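Oxidoreductase (Thermotoga maritima, PDB 1ZH8) probably catalyses the NADP-dependent interconversion of an alcohol and its carbonyl form, as a dimeric dehydrogenase of the Gfo/Idh/MocA family. Local coordinates at residues A[199-204]-A[318-323]; A[212-217]-A[236-241]; A[90-95]-A[112-117]. All blocks are in the same frame, centred on the assembly; numbering follows the deposited sequence.

The three contacts trace a path from the cofactor to the mixed sheet of the C-terminal domain. Contact 3, first along the chain, joins the loops after neighbouring parallel strands 85-88 and 108-112 of the Rossmann domain. Contact 1, between helices 195-211 and 313-329, closes much later, with the hairpin of contact 2 nested inside its loop. Contact 1 touches both others, its centre about 13 Å from that of contact 3 and 12 Å from that of contact 2; contacts 2 and 3, about 24 Å apart between centres, do not meet. NADP touches contacts 1 and 3, and through contact 1 the cofactor loops pack continuously to the sheet facing the second subunit.

Contact 1 of 3, residues A[199-204]-A[318-323]. With NAP (NADP nicotinamide-adenine-dinucleotide phosphate), chain D.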
loop_
_atom_site.group_PDB
_atom_site.type_symbol
_atom_site.label_atom_id
_atom_site.label_comp_id
_atom_site.label_asym_id
_atom_site.label_seq_id
_atom_site.Cartn_x
_atom_site.Cartn_y
_atom_site.Cartn_z
ATOM N N GLY A 199 -13.072 -2.353 13.803
ATOM C CA GLY A 199 -13.466 -2.154 12.423
ATOM C C GLY A 199 -12.727 -3.052 11.451
ATOM O O GLY A 199 -13.199 -3.283 10.348
ATOM N N GLY A 200 -11.563 -3.564 11.846
ATOM C CA GLY A 200 -10.733 -4.370 10.935
ATOM C C GLY A 200 -11.327 -5.710 10.517
ATOM O O GLY A 200 -11.208 -6.109 9.334
ATOM N N VAL A 201 -11.979 -6.410 11.456
ATOM C CA VAL A 201 -12.652 -7.661 11.103
ATOM C C VAL A 201 -13.623 -7.504 9.888
ATOM O O VAL A 201 -13.665 -8.356 9.011
ATOM C CB VAL A 201 -13.258 -8.386 12.336
ATOM C CG1 VAL A 201 -12.134 -8.769 13.297
ATOM C CG2 VAL A 201 -14.324 -7.526 13.053
ATOM N N HIS A 202 -14.344 -6.385 9.809
ATOM C CA HIS A 202 -15.169 -6.094 8.621
ATOM C C HIS A 202 -14.361 -6.137 7.329
ATOM O O HIS A 202 -14.732 -6.826 6.363
ATOM C CB HIS A 202 -15.813 -4.709 8.716
ATOM C CG HIS A 202 -16.826 -4.599 9.798
ATOM N ND1 HIS A 202 -17.928 -5.426 9.872
ATOM C CD2 HIS A 202 -16.912 -3.760 10.855
ATOM C CE1 HIS A 202 -18.649 -5.098 10.929
ATOM N NE2 HIS A 202 -18.053 -4.091 11.544
ATOM N N HIS A 203 -13.257 -5.399 7.317
ATOM C CA HIS A 203 -12.411 -5.339 6.139
ATOM C C HIS A 203 -11.785 -6.707 5.772
ATOM O O HIS A 203 -11.750 -7.081 4.591
ATOM C CB HIS A 203 -11.394 -4.208 6.301
ATOM C CG HIS A 203 -11.988 -2.956 6.894
ATOM N ND1 HIS A 203 -11.380 -2.247 7.910
ATOM C CD2 HIS A 203 -13.171 -2.331 6.662
ATOM C CE1 HIS A 203 -12.145 -1.225 8.256
ATOM N NE2 HIS A 203 -13.237 -1.250 7.512
ATOM N N ALA A 204 -11.340 -7.479 6.761
ATOM C CA ALA A 204 -10.811 -8.811 6.479
ATOM C C ALA A 204 -11.916 -9.697 5.908
ATOM O O ALA A 204 -11.693 -10.481 4.960
ATOM C CB ALA A 204 -10.219 -9.437 7.749
ATOM N N LYS A 318 -10.916 -16.317 11.530
ATOM C CA LYS A 318 -9.998 -15.957 10.442
ATOM C C LYS A 318 -9.950 -14.447 10.186
ATOM O O LYS A 318 -8.887 -13.911 9.895
ATOM C CB LYS A 318 -10.325 -16.721 9.151
ATOM C CG LYS A 318 -10.072 -18.229 9.255
ATOM C CD LYS A 318 -10.714 -18.999 8.085
ATOM C CE LYS A 318 -10.250 -20.468 8.123
ATOM N NZ LYS A 318 -10.721 -21.270 6.974
ATOM N N ASP A 319 -11.082 -13.756 10.319
ATOM C CA ASP A 319 -11.052 -12.308 10.192
ATOM C C ASP A 319 -10.158 -11.700 11.277
ATOM O O ASP A 319 -9.323 -10.818 11.003
ATOM C CB ASP A 319 -12.444 -11.693 10.308
ATOM C CG ASP A 319 -13.414 -12.191 9.260
ATOM O OD1 ASP A 319 -12.988 -12.526 8.134
ATOM O OD2 ASP A 319 -14.625 -12.226 9.582
ATOM N N LEU A 320 -10.336 -12.183 12.503
ATOM C CA LEU A 320 -9.637 -11.616 13.624
ATOM C C LEU A 320 -8.140 -11.906 13.474
ATOM O O LEU A 320 -7.335 -11.006 13.627
ATOM C CB LEU A 320 -10.219 -12.141 14.940
ATOM C CG LEU A 320 -9.641 -11.586 16.238
ATOM C CD1 LEU A 320 -9.646 -10.070 16.244
ATOM C CD2 LEU A 320 -10.461 -12.086 17.399
ATOM N N ALA A 321 -7.795 -13.140 13.111
ATOM C CA ALA A 321 -6.404 -13.553 12.855
ATOM C C ALA A 321 -5.628 -12.636 11.887
ATOM O O ALA A 321 -4.461 -12.314 12.138
ATOM C CB ALA A 321 -6.361 -15.001 12.360
ATOM N N PHE A 322 -6.270 -12.224 10.794
ATOM C CA PHE A 322 -5.669 -11.260 9.883
ATOM C C PHE A 322 -5.256 -9.986 10.634
ATOM O O PHE A 322 -4.106 -9.551 10.540
ATOM C CB PHE A 322 -6.616 -10.918 8.711
ATOM C CG PHE A 322 -6.127 -9.775 7.851
ATOM C CD1 PHE A 322 -5.279 -10.011 6.770
ATOM C CD2 PHE A 322 -6.495 -8.465 8.134
ATOM C CE1 PHE A 322 -4.814 -8.969 5.969
ATOM C CE2 PHE A 322 -6.030 -7.402 7.347
ATOM C CZ PHE A 322 -5.189 -7.660 6.260
ATOM N N ILE A 323 -6.186 -9.404 11.393
ATOM C CA ILE A 323 -5.890 -8.182 12.140
ATOM C C ILE A 323 -4.868 -8.434 13.239
ATOM O O ILE A 323 -3.885 -7.692 13.357
ATOM C CB ILE A 323 -7.162 -7.534 12.724
ATOM C CG1 ILE A 323 -8.127 -7.142 11.589
ATOM C CG2 ILE A 323 -6.812 -6.311 13.560
ATOM C CD1 ILE A 323 -7.557 -6.137 10.655
HETATM P PA NAP D . -22.204 -0.036 23.434
HETATM O O1A NAP D . -23.048 1.108 23.002
HETATM O O2A NAP D . -21.298 0.289 24.548
HETATM O O5B NAP D . -23.169 -1.277 23.751
HETATM C C5B NAP D . -22.812 -2.224 24.732
HETATM C C4B NAP D . -24.037 -2.497 25.582
HETATM O O4B NAP D . -23.801 -3.606 26.440
HETATM C C3B NAP D . -24.378 -1.318 26.486
HETATM O O3B NAP D . -25.775 -1.293 26.543
HETATM C C2B NAP D . -23.786 -1.771 27.809
HETATM O O2B NAP D . -24.127 -1.195 29.065
HETATM C C1B NAP D . -24.147 -3.240 27.768
HETATM N N9A NAP D . -23.374 -4.000 28.746
HETATM C C8A NAP D . -22.091 -3.761 29.187
HETATM N N7A NAP D . -21.768 -4.723 30.079
HETATM C C5A NAP D . -22.829 -5.562 30.211
HETATM C C6A NAP D . -23.055 -6.698 30.979
HETATM N N6A NAP D . -22.128 -7.149 31.807
HETATM N N1A NAP D . -24.248 -7.365 30.884
HETATM C C2A NAP D . -25.227 -6.894 30.043
HETATM N N3A NAP D . -25.016 -5.768 29.288
HETATM C C4A NAP D . -23.838 -5.119 29.371
HETATM O O3 NAP D . -21.313 -0.513 22.197
HETATM P PN NAP D . -21.908 -0.957 20.771
HETATM O O1N NAP D . -23.390 -1.172 20.758
HETATM O O2N NAP D . -21.224 -0.026 19.885
HETATM O O5D NAP D . -21.255 -2.407 20.507
HETATM C C5D NAP D . -21.763 -3.618 21.039
HETATM C C4D NAP D . -21.352 -4.768 20.122
HETATM O O4D NAP D . -21.829 -4.498 18.809
HETATM C C3D NAP D . -19.828 -4.879 20.021
HETATM O O3D NAP D . -19.422 -6.227 20.029
HETATM C C2D NAP D . -19.479 -4.259 18.690
HETATM O O2D NAP D . -18.321 -4.826 18.111
HETATM C C1D NAP D . -20.744 -4.528 17.888
HETATM N N1N NAP D . -20.909 -3.535 16.830
HETATM C C2N NAP D . -20.981 -3.977 15.540
HETATM C C3N NAP D . -21.128 -3.073 14.483
HETATM C C7N NAP D . -21.432 -3.567 13.090
HETATM O O7N NAP D . -21.530 -2.588 12.084
HETATM N N7N NAP D . -21.607 -4.877 12.825
HETATM C C4N NAP D . -21.209 -1.703 14.764
HETATM C C5N NAP D . -21.150 -1.257 16.091
HETATM C C6N NAP D . -20.997 -2.189 17.123
HETATM P P2B NAP D . -25.358 -0.277 29.547
HETATM O O1X NAP D . -26.559 -1.117 29.929
HETATM O O2X NAP D . -25.784 0.684 28.461
HETATM O O3X NAP D . -24.815 0.459 30.753
#
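I323 lies against the backbone of G200, its CD1 coming within 3.6 Å of G200 CA; the absence of a side chain on the glycine permits this closeness. The helices cross at 111° with their axes 8.2 Å apart, and the remaining packing lies along this crossing. V201 CG1, anti to its own carbonyl carbon (chi1 -62°), rests 3.8 Å from L320 CA, and A204 CB reaches F322 CD2 at 3.9 Å. D319 packs here too, its CB on V201 O at 3.8 Å and its backbone O 3.6 Å from A204 CB.

The polar part is the buried carboxylate of D319, divided between two salt bridges, OD2 to R143 and OD1 to R208.

H202 points from the helix to the cofactor, where CE1 at the ring edge approaches NAP N7N at 3.5 Å. With an alanine here, the nicotinamide amide would probably lose its edge contact and E140, hydrogen-bonded to ND1, would be left without this partner.

Beyond the crossing, K113 touches V201 and H202 on the Rossmann side, whereas F322 leans on I214 and I217 of strand 214-222 and meets F238 edge-to-face.

Contact 2 of 3, residues A[212-217]-A[236-241]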
loop_
_atom_site.group_PDB
_atom_site.type_symbol
_atom_site.label_atom_id
_atom_site.label_comp_id
_atom_site.label_asym_id
_atom_site.label_seq_id
_atom_site.Cartn_x
_atom_site.Cartn_y
_atom_site.Cartn_z
ATOM N N GLY A 212 -10.398 -14.725 -1.237
ATOM C CA GLY A 212 -10.037 -15.965 -0.533
ATOM C C GLY A 212 -9.069 -15.710 0.623
ATOM O O GLY A 212 -8.874 -14.554 1.037
ATOM N N GLU A 213 -8.448 -16.776 1.117
ATOM C CA GLU A 213 -7.614 -16.737 2.317
ATOM C C GLU A 213 -6.282 -16.042 2.126
ATOM O O GLU A 213 -5.659 -16.120 1.054
ATOM C CB GLU A 213 -7.327 -18.160 2.816
ATOM C CG GLU A 213 -8.562 -19.068 2.944
ATOM C CD GLU A 213 -9.559 -18.642 4.020
ATOM O OE1 GLU A 213 -9.358 -17.622 4.715
ATOM O OE2 GLU A 213 -10.570 -19.342 4.171
ATOM N N ILE A 214 -5.829 -15.399 3.194
ATOM C CA ILE A 214 -4.557 -14.699 3.187
ATOM C C ILE A 214 -3.449 -15.581 3.768
ATOM O O ILE A 214 -3.626 -16.195 4.810
ATOM C CB ILE A 214 -4.682 -13.359 3.939
ATOM C CG1 ILE A 214 -5.652 -12.460 3.171
ATOM C CG2 ILE A 214 -3.342 -12.671 4.005
ATOM C CD1 ILE A 214 -6.502 -11.558 4.001
ATOM N N GLU A 215 -2.307 -15.637 3.082
ATOM C CA GLU A 215 -1.168 -16.461 3.516
ATOM C C GLU A 215 -0.258 -15.768 4.522
ATOM O O GLU A 215 0.061 -16.324 5.566
ATOM C CB GLU A 215 -0.344 -16.922 2.324
ATOM C CG GLU A 215 0.795 -17.870 2.716
ATOM C CD GLU A 215 1.703 -18.247 1.559
ATOM O OE1 GLU A 215 1.228 -18.955 0.657
ATOM O OE2 GLU A 215 2.895 -17.862 1.564
ATOM N N TRP A 216 0.192 -14.564 4.191
ATOM C CA TRP A 216 1.094 -13.845 5.071
ATOM C C TRP A 216 0.817 -12.363 4.975
ATOM O O TRP A 216 0.345 -11.881 3.935
ATOM C CB TRP A 216 2.571 -14.152 4.745
ATOM C CG TRP A 216 3.008 -13.703 3.381
ATOM C CD1 TRP A 216 3.110 -14.478 2.260
ATOM C CD2 TRP A 216 3.417 -12.374 2.985
ATOM N NE1 TRP A 216 3.556 -13.721 1.194
ATOM C CE2 TRP A 216 3.741 -12.428 1.612
ATOM C CE3 TRP A 216 3.544 -11.150 3.661
ATOM C CZ2 TRP A 216 4.169 -11.298 0.898
ATOM C CZ3 TRP A 216 3.970 -10.026 2.941
ATOM C CH2 TRP A 216 4.278 -10.115 1.584
ATOM N N ILE A 217 1.136 -11.658 6.055
ATOM C CA ILE A 217 1.031 -10.215 6.113
ATOM C C ILE A 217 2.304 -9.653 6.687
ATOM O O ILE A 217 3.052 -10.358 7.368
ATOM C CB ILE A 217 -0.123 -9.768 7.012
ATOM C CG1 ILE A 217 0.085 -10.288 8.433
ATOM C CG2 ILE A 217 -1.417 -10.320 6.511
ATOM C CD1 ILE A 217 0.964 -9.425 9.312
ATOM N N SER A 236 -0.469 -2.179 5.701
ATOM C CA SER A 236 -0.093 -3.577 5.523
ATOM C C SER A 236 0.073 -3.996 4.072
ATOM O O SER A 236 -0.600 -3.475 3.187
ATOM C CB SER A 236 -1.154 -4.473 6.156
ATOM O OG SER A 236 -2.364 -4.353 5.450
ATOM N N ILE A 237 0.979 -4.941 3.840
ATOM C CA ILE A 237 0.968 -5.722 2.599
ATOM C C ILE A 237 0.763 -7.168 2.955
ATOM O O ILE A 237 1.133 -7.631 4.047
ATOM C CB ILE A 237 2.275 -5.649 1.791
ATOM C CG1 ILE A 237 3.474 -5.681 2.717
ATOM C CG2 ILE A 237 2.315 -4.403 0.924
ATOM C CD1 ILE A 237 4.740 -5.964 1.985
ATOM N N PHE A 238 0.206 -7.897 2.017
ATOM C CA PHE A 238 -0.032 -9.302 2.241
ATOM C C PHE A 238 -0.179 -9.983 0.884
ATOM O O PHE A 238 -0.250 -9.334 -0.158
ATOM C CB PHE A 238 -1.286 -9.513 3.117
ATOM C CG PHE A 238 -2.478 -8.696 2.684
ATOM C CD1 PHE A 238 -2.581 -7.332 3.038
ATOM C CD2 PHE A 238 -3.490 -9.267 1.926
ATOM C CE1 PHE A 238 -3.668 -6.556 2.665
ATOM C CE2 PHE A 238 -4.606 -8.495 1.540
ATOM C CZ PHE A 238 -4.698 -7.139 1.915
ATOM N N GLU A 239 -0.211 -11.301 0.903
ATOM C CA GLU A 239 -0.405 -12.051 -0.311
ATOM C C GLU A 239 -1.511 -13.057 -0.018
ATOM O O GLU A 239 -1.535 -13.682 1.033
ATOM C CB GLU A 239 0.911 -12.716 -0.711
ATOM C CG GLU A 239 0.889 -13.469 -2.015
ATOM C CD GLU A 239 2.274 -13.993 -2.423
ATOM O OE1 GLU A 239 3.208 -13.993 -1.591
ATOM O OE2 GLU A 239 2.423 -14.410 -3.591
ATOM N N PHE A 240 -2.471 -13.159 -0.920
ATOM C CA PHE A 240 -3.470 -14.203 -0.806
ATOM C C PHE A 240 -2.842 -15.543 -1.221
ATOM O O PHE A 240 -1.819 -15.570 -1.929
ATOM C CB PHE A 240 -4.664 -13.874 -1.695
ATOM C CG PHE A 240 -5.459 -12.683 -1.239
ATOM C CD1 PHE A 240 -5.139 -11.393 -1.688
ATOM C CD2 PHE A 240 -6.554 -12.850 -0.398
ATOM C CE1 PHE A 240 -5.891 -10.291 -1.293
ATOM C CE2 PHE A 240 -7.299 -11.745 0.033
ATOM C CZ PHE A 240 -6.973 -10.470 -0.413
ATOM N N GLU A 241 -3.457 -16.646 -0.793
ATOM C CA GLU A 241 -2.991 -17.982 -1.196
ATOM C C GLU A 241 -3.004 -18.141 -2.689
ATOM O O GLU A 241 -2.259 -18.956 -3.207
ATOM C CB GLU A 241 -3.837 -19.092 -0.584
ATOM C CG GLU A 241 -3.612 -19.287 0.923
ATOM C CD GLU A 241 -4.582 -20.295 1.530
ATOM O OE1 GLU A 241 -5.393 -20.877 0.766
ATOM O OE2 GLU A 241 -4.530 -20.513 2.764
#
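W216 and E239 meet with the indole ring and the carboxylate almost perpendicular, their planes 89° apart. A chi1 of 64° sets the indole between its own backbone N and carbonyl carbon, which folds the ring across the neighbouring strand, one face lying over E239 N and F238 CA. From there NE1 donates at 2.8 Å to E239 OE1, which accepts with its anti lone pair, the one away from OE2, and lies tilted 19° out of the indole plane. The extended E239 chain thus has its two oxygens directed to different partners, since OE2 forms a salt bridge with K222 of the second subunit. W216 also packs on G331 of that subunit, and K333 of its own chain makes a cation-pi contact with it.

The strands, 214-222 and 233-240, form an antiparallel hairpin interrupted by a beta bulge: E215 and W216 together face E239, whose O accepts from E215 N at 2.9 Å and whose N donates to W216 O at 3.1 Å. At the end where the 212-217 segment begins, E241 N donates to E213 O at 2.9 Å.

I217 and F238 share the other face of the sheet, I217 CG2 pressing on F238 CB at 3.5 Å. I214 touches two phenylalanines, CG2 against F238 CB and CG1 3.6 Å from F240 CE2. F240 in turn presents its edge to the backbone where helix 195-211 ends, CD2 lying 3.2 Å from G212 O, nearly in the ring plane. M207 of helix 195-211 touches F238 and F240.

Contact 3 of 3, residues A[90-95]-A[112-117]; sequences LPVELN and EKPIST. With NAP (NADP nicotinamide-adenine-dinucleotide phosphate), chain D.
The E112-K113-P114 motif of the Gfo/Idh/MocA dehydrogenases, with its cis peptide bond before P114, here leads into a loop that packs on V92 and N95 at the C-terminal ends of the parallel strands of the Rossmann fold, where the cofactor binds. The segments follow two of these strands, 85-88 and 108-112, and both hold NADP.

N95 makes the direct polar link. Its ND2 donates to I115 O at 3.1 Å in a nearly straight bond (165°); the oxygen lies in the amide plane, yet the donor stands well above the plane of the carbonyl it approaches. P114 O is close to the same nitrogen, but at a poor angle. V92 supplies the apolar side: CG2, anti to the backbone N, lies against the main chain of S116, 3.4 Å from its C, and near P114 CD. Farther along, the methyl CG2 of T117 touches E93 CA at 3.7 Å.

Around the cofactor the two loops divide the work. L90 O accepts from the ribose O3D at 2.8 Å, and K113 O accepts from the neighbouring hydroxyl O2D at 2.6 Å, so the two hydroxyls of the nicotinamide ribose are held by backbone oxygens from different segments. K113 NZ, folded back by bends at chi2 and chi3, donates to O2D as well and forms a salt bridge with D198. E112 OE1 receives the carboxamide N7N at 3.2 Å, almost in line (171°), while H34 bonds to OE2 and so helps to position the carboxylate. L90, P91 and L94 lie against the adenine. On the far side of V92 a water spans the loops, donating to V92 O at 2.8 Å and hydrogen-bonded to S116 OG.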
loop_
_atom_site.group_PDB
_atom_site.type_symbol
_atom_site.label_atom_id
_atom_site.label_comp_id
_atom_site.label_asym_id
_atom_site.label_seq_id
_atom_site.Cartn_x
_atom_site.Cartn_y
_atom_site.Cartn_z
ATOM N N LEU A 90 -22.584 -6.707 22.949
ATOM C CA LEU A 90 -21.890 -6.419 24.193
ATOM C C LEU A 90 -20.470 -5.971 23.936
ATOM O O LEU A 90 -19.969 -6.099 22.798
ATOM C CB LEU A 90 -21.829 -7.688 25.028
ATOM C CG LEU A 90 -23.199 -8.214 25.422
ATOM C CD1 LEU A 90 -23.088 -9.654 25.835
ATOM C CD2 LEU A 90 -23.749 -7.382 26.530
ATOM N N PRO A 91 -19.807 -5.455 24.993
ATOM C CA PRO A 91 -18.363 -5.317 24.952
ATOM C C PRO A 91 -17.765 -6.676 24.593
ATOM O O PRO A 91 -18.132 -7.703 25.180
ATOM C CB PRO A 91 -18.002 -4.940 26.400
ATOM C CG PRO A 91 -19.214 -4.252 26.921
ATOM C CD PRO A 91 -20.378 -4.963 26.261
ATOM N N VAL A 92 -16.854 -6.681 23.638
ATOM C CA VAL A 92 -16.313 -7.913 23.099
ATOM C C VAL A 92 -15.716 -8.865 24.183
ATOM O O VAL A 92 -15.762 -10.099 24.022
ATOM C CB VAL A 92 -15.353 -7.592 21.921
ATOM C CG1 VAL A 92 -14.226 -6.682 22.376
ATOM C CG2 VAL A 92 -14.791 -8.830 21.300
ATOM N N GLU A 93 -15.230 -8.311 25.296
ATOM C CA GLU A 93 -14.723 -9.132 26.419
ATOM C C GLU A 93 -15.756 -10.141 26.940
ATOM O O GLU A 93 -15.384 -11.143 27.570
ATOM C CB GLU A 93 -14.205 -8.259 27.588
ATOM C CG GLU A 93 -15.299 -7.528 28.350
ATOM C CD GLU A 93 -14.784 -6.392 29.223
ATOM O OE1 GLU A 93 -14.340 -6.661 30.369
ATOM O OE2 GLU A 93 -14.845 -5.221 28.781
ATOM N N LEU A 94 -17.039 -9.876 26.659
ATOM C CA LEU A 94 -18.130 -10.706 27.161
ATOM C C LEU A 94 -18.589 -11.815 26.226
ATOM O O LEU A 94 -19.272 -12.727 26.683
ATOM C CB LEU A 94 -19.337 -9.847 27.580
ATOM C CG LEU A 94 -19.105 -8.767 28.642
ATOM C CD1 LEU A 94 -20.383 -7.961 28.844
ATOM C CD2 LEU A 94 -18.554 -9.332 29.992
ATOM N N ASN A 95 -18.237 -11.749 24.940
ATOM C CA ASN A 95 -18.675 -12.772 23.976
ATOM C C ASN A 95 -18.475 -14.189 24.488
ATOM O O ASN A 95 -19.467 -14.916 24.689
ATOM C CB ASN A 95 -18.012 -12.602 22.600
ATOM C CG ASN A 95 -18.363 -11.265 21.939
ATOM O OD1 ASN A 95 -19.136 -10.469 22.485
ATOM N ND2 ASN A 95 -17.793 -11.014 20.758
ATOM N N GLU A 112 -22.293 -10.383 17.994
ATOM C CA GLU A 112 -21.614 -9.386 17.191
ATOM C C GLU A 112 -20.129 -9.677 17.033
ATOM O O GLU A 112 -19.515 -10.335 17.875
ATOM C CB GLU A 112 -21.831 -7.977 17.771
ATOM C CG GLU A 112 -23.034 -7.265 17.195
ATOM C CD GLU A 112 -22.847 -6.922 15.718
ATOM O OE1 GLU A 112 -21.721 -7.095 15.191
ATOM O OE2 GLU A 112 -23.826 -6.512 15.069
ATOM N N LYS A 113 -19.567 -9.179 15.936
ATOM C CA LYS A 113 -18.131 -9.193 15.740
ATOM C C LYS A 113 -17.521 -8.165 16.685
ATOM O O LYS A 113 -18.234 -7.293 17.174
ATOM C CB LYS A 113 -17.790 -8.842 14.280
ATOM C CG LYS A 113 -18.662 -7.752 13.615
ATOM C CD LYS A 113 -18.624 -6.376 14.325
ATOM C CE LYS A 113 -17.252 -5.747 14.265
ATOM N NZ LYS A 113 -17.133 -4.542 15.095
ATOM N N PRO A 114 -16.210 -8.262 16.966
ATOM C CA PRO A 114 -15.310 -9.387 16.647
ATOM C C PRO A 114 -15.710 -10.637 17.423
ATOM O O PRO A 114 -16.326 -10.516 18.494
ATOM C CB PRO A 114 -13.933 -8.887 17.113
ATOM C CG PRO A 114 -14.096 -7.338 17.229
ATOM C CD PRO A 114 -15.509 -7.145 17.633
ATOM N N ILE A 115 -15.365 -11.818 16.895
ATOM C CA ILE A 115 -15.623 -13.056 17.594
ATOM C C ILE A 115 -15.204 -12.973 19.079
ATOM O O ILE A 115 -15.973 -13.370 19.951
ATOM C CB ILE A 115 -15.003 -14.277 16.880
ATOM C CG1 ILE A 115 -15.473 -15.583 17.531
ATOM C CG2 ILE A 115 -13.484 -14.193 16.847
ATOM C CD1 ILE A 115 -14.812 -16.850 16.958
ATOM N N SER A 116 -14.012 -12.450 19.361
ATOM C CA SER A 116 -13.538 -12.259 20.737
ATOM C C SER A 116 -12.398 -11.236 20.772
ATOM O O SER A 116 -12.167 -10.557 19.782
ATOM C CB SER A 116 -13.094 -13.573 21.374
ATOM O OG SER A 116 -12.878 -13.393 22.760
ATOM N N THR A 117 -11.695 -11.139 21.898
ATOM C CA THR A 117 -10.746 -10.066 22.124
ATOM C C THR A 117 -9.435 -10.322 21.404
ATOM O O THR A 117 -8.663 -9.388 21.150
ATOM C CB THR A 117 -10.427 -9.922 23.627
ATOM O OG1 THR A 117 -10.003 -11.197 24.124
ATOM C CG2 THR A 117 -11.657 -9.463 24.410
HETATM P PA NAP D . -22.204 -0.036 23.434
HETATM O O1A NAP D . -23.048 1.108 23.002
HETATM O O2A NAP D . -21.298 0.289 24.548
HETATM O O5B NAP D . -23.169 -1.277 23.751
HETATM C C5B NAP D . -22.812 -2.224 24.732
HETATM C C4B NAP D . -24.037 -2.497 25.582
HETATM O O4B NAP D . -23.801 -3.606 26.440
HETATM C C3B NAP D . -24.378 -1.318 26.486
HETATM O O3B NAP D . -25.775 -1.293 26.543
HETATM C C2B NAP D . -23.786 -1.771 27.809
HETATM O O2B NAP D . -24.127 -1.195 29.065
HETATM C C1B NAP D . -24.147 -3.240 27.768
HETATM N N9A NAP D . -23.374 -4.000 28.746
HETATM C C8A NAP D . -22.091 -3.761 29.187
HETATM N N7A NAP D . -21.768 -4.723 30.079
HETATM C C5A NAP D . -22.829 -5.562 30.211
HETATM C C6A NAP D . -23.055 -6.698 30.979
HETATM N N6A NAP D . -22.128 -7.149 31.807
HETATM N N1A NAP D . -24.248 -7.365 30.884
HETATM C C2A NAP D . -25.227 -6.894 30.043
HETATM N N3A NAP D . -25.016 -5.768 29.288
HETATM C C4A NAP D . -23.838 -5.119 29.371
HETATM O O3 NAP D . -21.313 -0.513 22.197
HETATM P PN NAP D . -21.908 -0.957 20.771
HETATM O O1N NAP D . -23.390 -1.172 20.758
HETATM O O2N NAP D . -21.224 -0.026 19.885
HETATM O O5D NAP D . -21.255 -2.407 20.507
HETATM C C5D NAP D . -21.763 -3.618 21.039
HETATM C C4D NAP D . -21.352 -4.768 20.122
HETATM O O4D NAP D . -21.829 -4.498 18.809
HETATM C C3D NAP D . -19.828 -4.879 20.021
HETATM O O3D NAP D . -19.422 -6.227 20.029
HETATM C C2D NAP D . -19.479 -4.259 18.690
HETATM O O2D NAP D . -18.321 -4.826 18.111
HETATM C C1D NAP D . -20.744 -4.528 17.888
HETATM N N1N NAP D . -20.909 -3.535 16.830
HETATM C C2N NAP D . -20.981 -3.977 15.540
HETATM C C3N NAP D . -21.128 -3.073 14.483
HETATM C C7N NAP D . -21.432 -3.567 13.090
HETATM O O7N NAP D . -21.530 -2.588 12.084
HETATM N N7N NAP D . -21.607 -4.877 12.825
HETATM C C4N NAP D . -21.209 -1.703 14.764
HETATM C C5N NAP D . -21.150 -1.257 16.091
HETATM C C6N NAP D . -20.997 -2.189 17.123
HETATM P P2B NAP D . -25.358 -0.277 29.547
HETATM O O1X NAP D . -26.559 -1.117 29.929
HETATM O O2X NAP D . -25.784 0.684 28.461
HETATM O O3X NAP D . -24.815 0.459 30.753
HETATM O O HOH W 1 -14.925 -12.753 24.404
#